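Local coordinates for 5'-nucleotidase SurE (Aquifex aeolicus, PDB 2WQK), which probably removes the phosphate from nucleoside 5'-monophosphates by hydrolysis, using one divalent metal cation per subunit, at residues Phe190-Pro195 with Phe200-Ala205; Asp217-Ala220 with Gly224-Ser227. One frame throughout, in Å; residues are numbered along the deposited sequence.

Contact 1 of 2, residues Phe190-Pro195 with Phe200-Ala205; sequences FKYIDP and FYWIAA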
loop_
_atom_site.group_PDB
_atom_site.type_symbol
_atom_site.label_atom_id
_atom_site.label_comp_id
_atom_site.label_asym_id
_atom_site.label_seq_id
_atom_site.Cartn_x
_atom_site.Cartn_y
_atom_site.Cartn_z
ATOM N N PHE A 190 17.421 18.608 3.681
ATOM C CA PHE A 190 16.946 19.673 4.597
ATOM C C PHE A 190 16.487 18.988 5.883
ATOM O O PHE A 190 15.838 17.953 5.823
ATOM C CB PHE A 190 15.802 20.448 3.964
ATOM C CG PHE A 190 16.228 21.316 2.788
ATOM C CD1 PHE A 190 16.433 22.674 2.957
ATOM C CD2 PHE A 190 16.442 20.766 1.529
ATOM C CE1 PHE A 190 16.838 23.472 1.887
ATOM C CE2 PHE A 190 16.852 21.554 0.450
ATOM C CZ PHE A 190 17.042 22.917 0.629
ATOM N N LYS A 191 16.836 19.555 7.036
ATOM C CA LYS A 191 16.478 19.023 8.335
ATOM C C LYS A 191 15.377 19.895 8.949
ATOM O O LYS A 191 15.438 21.148 8.899
ATOM C CB LYS A 191 17.682 19.033 9.299
ATOM C CG LYS A 191 17.423 18.335 10.612
ATOM C CD LYS A 191 18.680 18.240 11.462
ATOM C CE LYS A 191 18.415 17.561 12.786
ATOM N NZ LYS A 191 19.663 17.599 13.656
ATOM N N TYR A 192 14.433 19.210 9.575
ATOM C CA TYR A 192 13.318 19.818 10.298
ATOM C C TYR A 192 13.202 19.176 11.662
ATOM O O TYR A 192 13.760 18.079 11.890
ATOM C CB TYR A 192 12.029 19.588 9.534
ATOM C CG TYR A 192 11.969 20.212 8.161
ATOM C CD1 TYR A 192 11.407 21.455 7.957
ATOM C CD2 TYR A 192 12.432 19.525 7.053
ATOM C CE1 TYR A 192 11.318 21.996 6.675
ATOM C CE2 TYR A 192 12.359 20.065 5.786
ATOM C CZ TYR A 192 11.787 21.298 5.601
ATOM O OH TYR A 192 11.697 21.814 4.339
ATOM N N ILE A 193 12.450 19.825 12.564
ATOM C CA ILE A 193 12.077 19.207 13.844
ATOM C C ILE A 193 10.561 19.043 13.969
ATOM O O ILE A 193 9.818 19.991 13.710
ATOM C CB ILE A 193 12.650 20.009 15.034
ATOM C CG1 ILE A 193 14.166 20.156 14.884
ATOM C CG2 ILE A 193 12.264 19.354 16.347
ATOM C CD1 ILE A 193 14.927 18.859 15.110
ATOM N N ASP A 194 10.100 17.830 14.280
ATOM C CA ASP A 194 8.666 17.560 14.344
ATOM C C ASP A 194 8.050 18.169 15.628
ATOM O O ASP A 194 8.767 18.682 16.487
ATOM C CB ASP A 194 8.348 16.054 14.124
ATOM C CG ASP A 194 8.645 15.170 15.345
ATOM O OD1 ASP A 194 8.713 15.675 16.496
ATOM O OD2 ASP A 194 8.777 13.930 15.155
ATOM N N PRO A 195 6.712 18.151 15.745
ATOM C CA PRO A 195 6.036 18.736 16.911
ATOM C C PRO A 195 6.392 18.170 18.273
ATOM O O PRO A 195 6.078 18.821 19.300
ATOM C CB PRO A 195 4.560 18.455 16.607
ATOM C CG PRO A 195 4.510 18.363 15.127
ATOM C CD PRO A 195 5.733 17.672 14.744
ATOM N N PHE A 200 13.379 15.189 11.335
ATOM C CA PHE A 200 12.985 14.573 10.061
ATOM C C PHE A 200 13.636 15.341 8.920
ATOM O O PHE A 200 14.162 16.446 9.110
ATOM C CB PHE A 200 11.471 14.421 9.903
ATOM C CG PHE A 200 10.704 15.722 9.776
ATOM C CD1 PHE A 200 10.230 16.135 8.538
ATOM C CD2 PHE A 200 10.369 16.494 10.881
ATOM C CE1 PHE A 200 9.489 17.309 8.399
ATOM C CE2 PHE A 200 9.611 17.671 10.736
ATOM C CZ PHE A 200 9.157 18.052 9.508
ATOM N N TYR A 201 13.661 14.722 7.747
ATOM C CA TYR A 201 14.553 15.158 6.680
ATOM C C TYR A 201 13.791 15.194 5.373
ATOM O O TYR A 201 12.852 14.434 5.187
ATOM C CB TYR A 201 15.763 14.203 6.554
ATOM C CG TYR A 201 16.548 14.165 7.840
ATOM C CD1 TYR A 201 17.566 15.098 8.079
ATOM C CD2 TYR A 201 16.218 13.262 8.851
ATOM C CE1 TYR A 201 18.244 15.120 9.281
ATOM C CE2 TYR A 201 16.919 13.261 10.075
ATOM C CZ TYR A 201 17.912 14.209 10.271
ATOM O OH TYR A 201 18.613 14.184 11.482
ATOM N N TRP A 202 14.204 16.051 4.468
ATOM C CA TRP A 202 13.602 16.083 3.143
ATOM C C TRP A 202 14.764 16.106 2.145
ATOM O O TRP A 202 15.581 17.011 2.171
ATOM C CB TRP A 202 12.713 17.331 2.977
ATOM C CG TRP A 202 11.684 17.193 1.880
ATOM C CD1 TRP A 202 11.884 16.726 0.620
ATOM C CD2 TRP A 202 10.305 17.516 1.981
ATOM N NE1 TRP A 202 10.705 16.722 -0.083
ATOM C CE2 TRP A 202 9.711 17.223 0.723
ATOM C CE3 TRP A 202 9.510 18.032 2.992
ATOM C CZ2 TRP A 202 8.329 17.408 0.471
ATOM C CZ3 TRP A 202 8.147 18.249 2.724
ATOM C CH2 TRP A 202 7.577 17.920 1.485
ATOM N N ILE A 203 14.829 15.080 1.305
ATOM C CA ILE A 203 15.819 14.993 0.247
ATOM C C ILE A 203 15.325 15.810 -0.942
ATOM O O ILE A 203 14.264 15.503 -1.538
ATOM C CB ILE A 203 16.075 13.543 -0.197
ATOM C CG1 ILE A 203 16.395 12.645 1.011
ATOM C CG2 ILE A 203 17.189 13.516 -1.224
ATOM C CD1 ILE A 203 16.543 11.136 0.656
ATOM N N ALA A 204 16.050 16.882 -1.237
ATOM C CA ALA A 204 15.669 17.787 -2.324
ATOM C C ALA A 204 16.560 17.612 -3.535
ATOM O O ALA A 204 17.772 17.399 -3.390
ATOM C CB ALA A 204 15.720 19.247 -1.867
ATOM N N ALA A 205 15.953 17.746 -4.713
ATOM C CA ALA A 205 16.665 17.788 -5.987
ATOM C C ALA A 205 16.763 19.273 -6.430
ATOM O O ALA A 205 15.736 19.940 -6.573
ATOM C CB ALA A 205 15.931 16.967 -7.035
HETATM O O HOH W 1 21.000 15.751 11.880
#

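Contact 2 of 2, residues Asp217-Ala220 with Gly224-Ser227; sequences DYWA and GYVS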
loop_
_atom_site.group_PDB
_atom_site.type_symbol
_atom_site.label_atom_id
_atom_site.label_comp_id
_atom_site.label_asym_id
_atom_site.label_seq_id
_atom_site.Cartn_x
_atom_site.Cartn_y
_atom_site.Cartn_z
ATOM N N ASP A 217 20.913 10.976 -22.278
ATOM C CA ASP A 217 19.463 11.066 -22.395
ATOM C C ASP A 217 18.924 12.410 -21.890
ATOM O O ASP A 217 18.119 13.073 -22.562
ATOM C CB ASP A 217 18.774 9.845 -21.727
ATOM C CG ASP A 217 19.221 9.542 -20.270
ATOM O OD1 ASP A 217 20.049 10.282 -19.682
ATOM O OD2 ASP A 217 18.635 8.537 -19.745
ATOM N N TYR A 218 19.395 12.833 -20.729
ATOM C CA TYR A 218 18.946 14.111 -20.156
ATOM C C TYR A 218 19.241 15.260 -21.110
ATOM O O TYR A 218 18.373 16.111 -21.374
ATOM C CB TYR A 218 19.681 14.417 -18.856
ATOM C CG TYR A 218 19.319 13.607 -17.665
ATOM C CD1 TYR A 218 18.185 13.885 -16.937
ATOM C CD2 TYR A 218 20.161 12.592 -17.228
ATOM C CE1 TYR A 218 17.868 13.143 -15.781
ATOM C CE2 TYR A 218 19.855 11.875 -16.120
ATOM C CZ TYR A 218 18.724 12.170 -15.383
ATOM O OH TYR A 218 18.471 11.385 -14.286
ATOM N N TRP A 219 20.467 15.316 -21.621
ATOM C CA TRP A 219 20.827 16.475 -22.491
ATOM C C TRP A 219 19.922 16.522 -23.704
ATOM O O TRP A 219 19.443 17.596 -24.103
ATOM C CB TRP A 219 22.301 16.414 -22.923
ATOM C CG TRP A 219 22.768 17.620 -23.692
ATOM C CD1 TRP A 219 23.462 18.688 -23.186
ATOM C CD2 TRP A 219 22.567 17.891 -25.090
ATOM N NE1 TRP A 219 23.680 19.602 -24.191
ATOM C CE2 TRP A 219 23.168 19.134 -25.365
ATOM C CE3 TRP A 219 21.957 17.199 -26.139
ATOM C CZ2 TRP A 219 23.124 19.714 -26.622
ATOM C CZ3 TRP A 219 21.934 17.783 -27.410
ATOM C CH2 TRP A 219 22.522 19.014 -27.635
ATOM N N ALA A 220 19.644 15.364 -24.307
ATOM C CA ALA A 220 18.852 15.327 -25.544
ATOM C C ALA A 220 17.486 15.941 -25.274
ATOM O O ALA A 220 17.060 16.865 -25.999
ATOM C CB ALA A 220 18.721 13.862 -26.051
ATOM N N GLY A 224 15.391 19.529 -26.587
ATOM C CA GLY A 224 14.327 19.392 -27.580
ATOM C C GLY A 224 14.459 18.258 -28.571
ATOM O O GLY A 224 13.768 18.217 -29.577
ATOM N N TYR A 225 15.310 17.278 -28.247
ATOM C CA TYR A 225 15.472 16.095 -29.062
ATOM C C TYR A 225 14.843 14.883 -28.337
ATOM O O TYR A 225 14.868 14.791 -27.106
ATOM C CB TYR A 225 16.946 15.776 -29.245
ATOM C CG TYR A 225 17.699 16.815 -30.018
ATOM C CD1 TYR A 225 17.770 16.741 -31.383
ATOM C CD2 TYR A 225 18.378 17.812 -29.356
ATOM C CE1 TYR A 225 18.486 17.725 -32.121
ATOM C CE2 TYR A 225 19.081 18.779 -30.060
ATOM C CZ TYR A 225 19.135 18.716 -31.433
ATOM O OH TYR A 225 19.838 19.712 -32.109
ATOM N N VAL A 226 14.358 13.939 -29.126
ATOM C CA VAL A 226 13.999 12.616 -28.614
ATOM C C VAL A 226 15.300 11.905 -28.245
ATOM O O VAL A 226 16.308 11.995 -28.961
ATOM C CB VAL A 226 13.246 11.792 -29.659
ATOM C CG1 VAL A 226 12.952 10.379 -29.135
ATOM C CG2 VAL A 226 11.945 12.520 -30.019
ATOM N N SER A 227 15.277 11.227 -27.086
ATOM C CA SER A 227 16.373 10.382 -26.643
ATOM C C SER A 227 16.005 8.922 -26.844
ATOM O O SER A 227 14.968 8.493 -26.349
ATOM C CB SER A 227 16.582 10.591 -25.140
ATOM O OG SER A 227 17.408 9.586 -24.585
#

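Contact 1 of 2, residues Phe190-Pro195 with Phe200-Ala205
The ring of Phe200 slips beneath Tyr192 and takes the CB of that tyrosine over one face, in a CH-pi contact 3.4 Å from Tyr192 CB to the Phe200 ring centroid. The two rings lie nearly parallel, 16° apart, but are slid so far that they barely overlap. With chi1 at 67°, Phe200 CG sits between its own backbone N and carbonyl carbon, which swings the ring across to the partner strand; its edge then meets the backbone N of Asp194 in the ring plane. An alanine in place of Phe200 would probably leave Tyr192 CB without the flat surface it rests on and open a gap beside Asp194. On the same face of the hairpin, Tyr192 CE2 touches Trp202 CB at 3.9 Å, and the edge of Phe190 presses on the methyl of Ala204, CE2 to CB 3.5 Å, a small side chain that fits against the ring edge.

Four backbone hydrogen bonds join the strands, two at Phe190–Trp202 and two at Tyr192–Phe200; the straightest, Phe190 N to Trp202 O, spans 2.9 Å at 174°. Lys191 and Tyr201, the non-hydrogen-bonded pair between them, point to the other face. Because the lysine is extended throughout, its methylenes run alongside the phenol, CG to Tyr201 CE1 3.6 Å, and carry NZ to a water that also bonds Tyr201 OH.

This is a two-stranded antiparallel hairpin, 186-193 with 199-206, that reaches into the tetramer. Tyr192 OH bonds Ile193 O of the second subunit, Trp202 NE1 bonds Phe48 O of the third, and at Phe200 and Tyr201 a strand of that third subunit continues the sheet antiparallel.

Contact 2 of 2, residues Asp217-Ala220 with Gly224-Ser227
Ala220 packs its methyl against the start of the following strand, CB to Tyr225 CB 4.1 Å and to Ser227 CB 4.0 Å; a small side chain suits this place, where helix and strand backbones come close. Further along the strand, Ser227 OG lies against Asp217, 3.2 Å from its CB. A chi1 of 166° turns the hydroxyl to this position, and it is hydrogen-bonded to Thr178 OG1. The Asp217 carboxylate leads away from the strand: OD1 receives Tyr218 N from above the carboxylate plane and also bonds Gly181 N, while OD2 bonds Gly100 N, so the acid ties the first turn of the helix to two loops.

The helix ends in a Schellman motif. Tyr225 N reaches back to Ala220 O at 2.9 Å, meeting it from above the carbonyl plane, and Gly224 N pairs with Val221 O as the motif's second bond. Gly224, the C-prime residue, has a positive phi of 87° at which a CB would jam against the preceding carbonyl oxygen. The chain thereby leaves the helix and passes into the strand that follows.

Packing is sparser at the partly exposed aromatic pair. Trp219 and Tyr225 lie side by side and point the same way, but meet most closely at Trp219 CZ3 and Tyr225 CE2, 4.0 Å apart. Ala220 O lies in the plane of the Tyr225 ring at its edge, and Lys176 of strand 174-177 touches both aromatic side chains.

How the contacts relate
Contacts 1 and 2 follow one another along the chain: the hairpin of 190-195 with 200-205 closes before helix 217-222 and strand 225-232 form the second. They do not touch; their centres are 32 Å apart and their nearest atoms about 9 Å. The centre of contact 1 lies about 31 Å from the centre of the chain, on an arm engaged with other subunits, whereas contact 2, its centre about 15 Å from that of the chain, is touched by no other chain and feeds its strand into the main mixed sheet. Both lie away from the metal site, where Asp10, Ser40 and Asn94 hold a sodium ion.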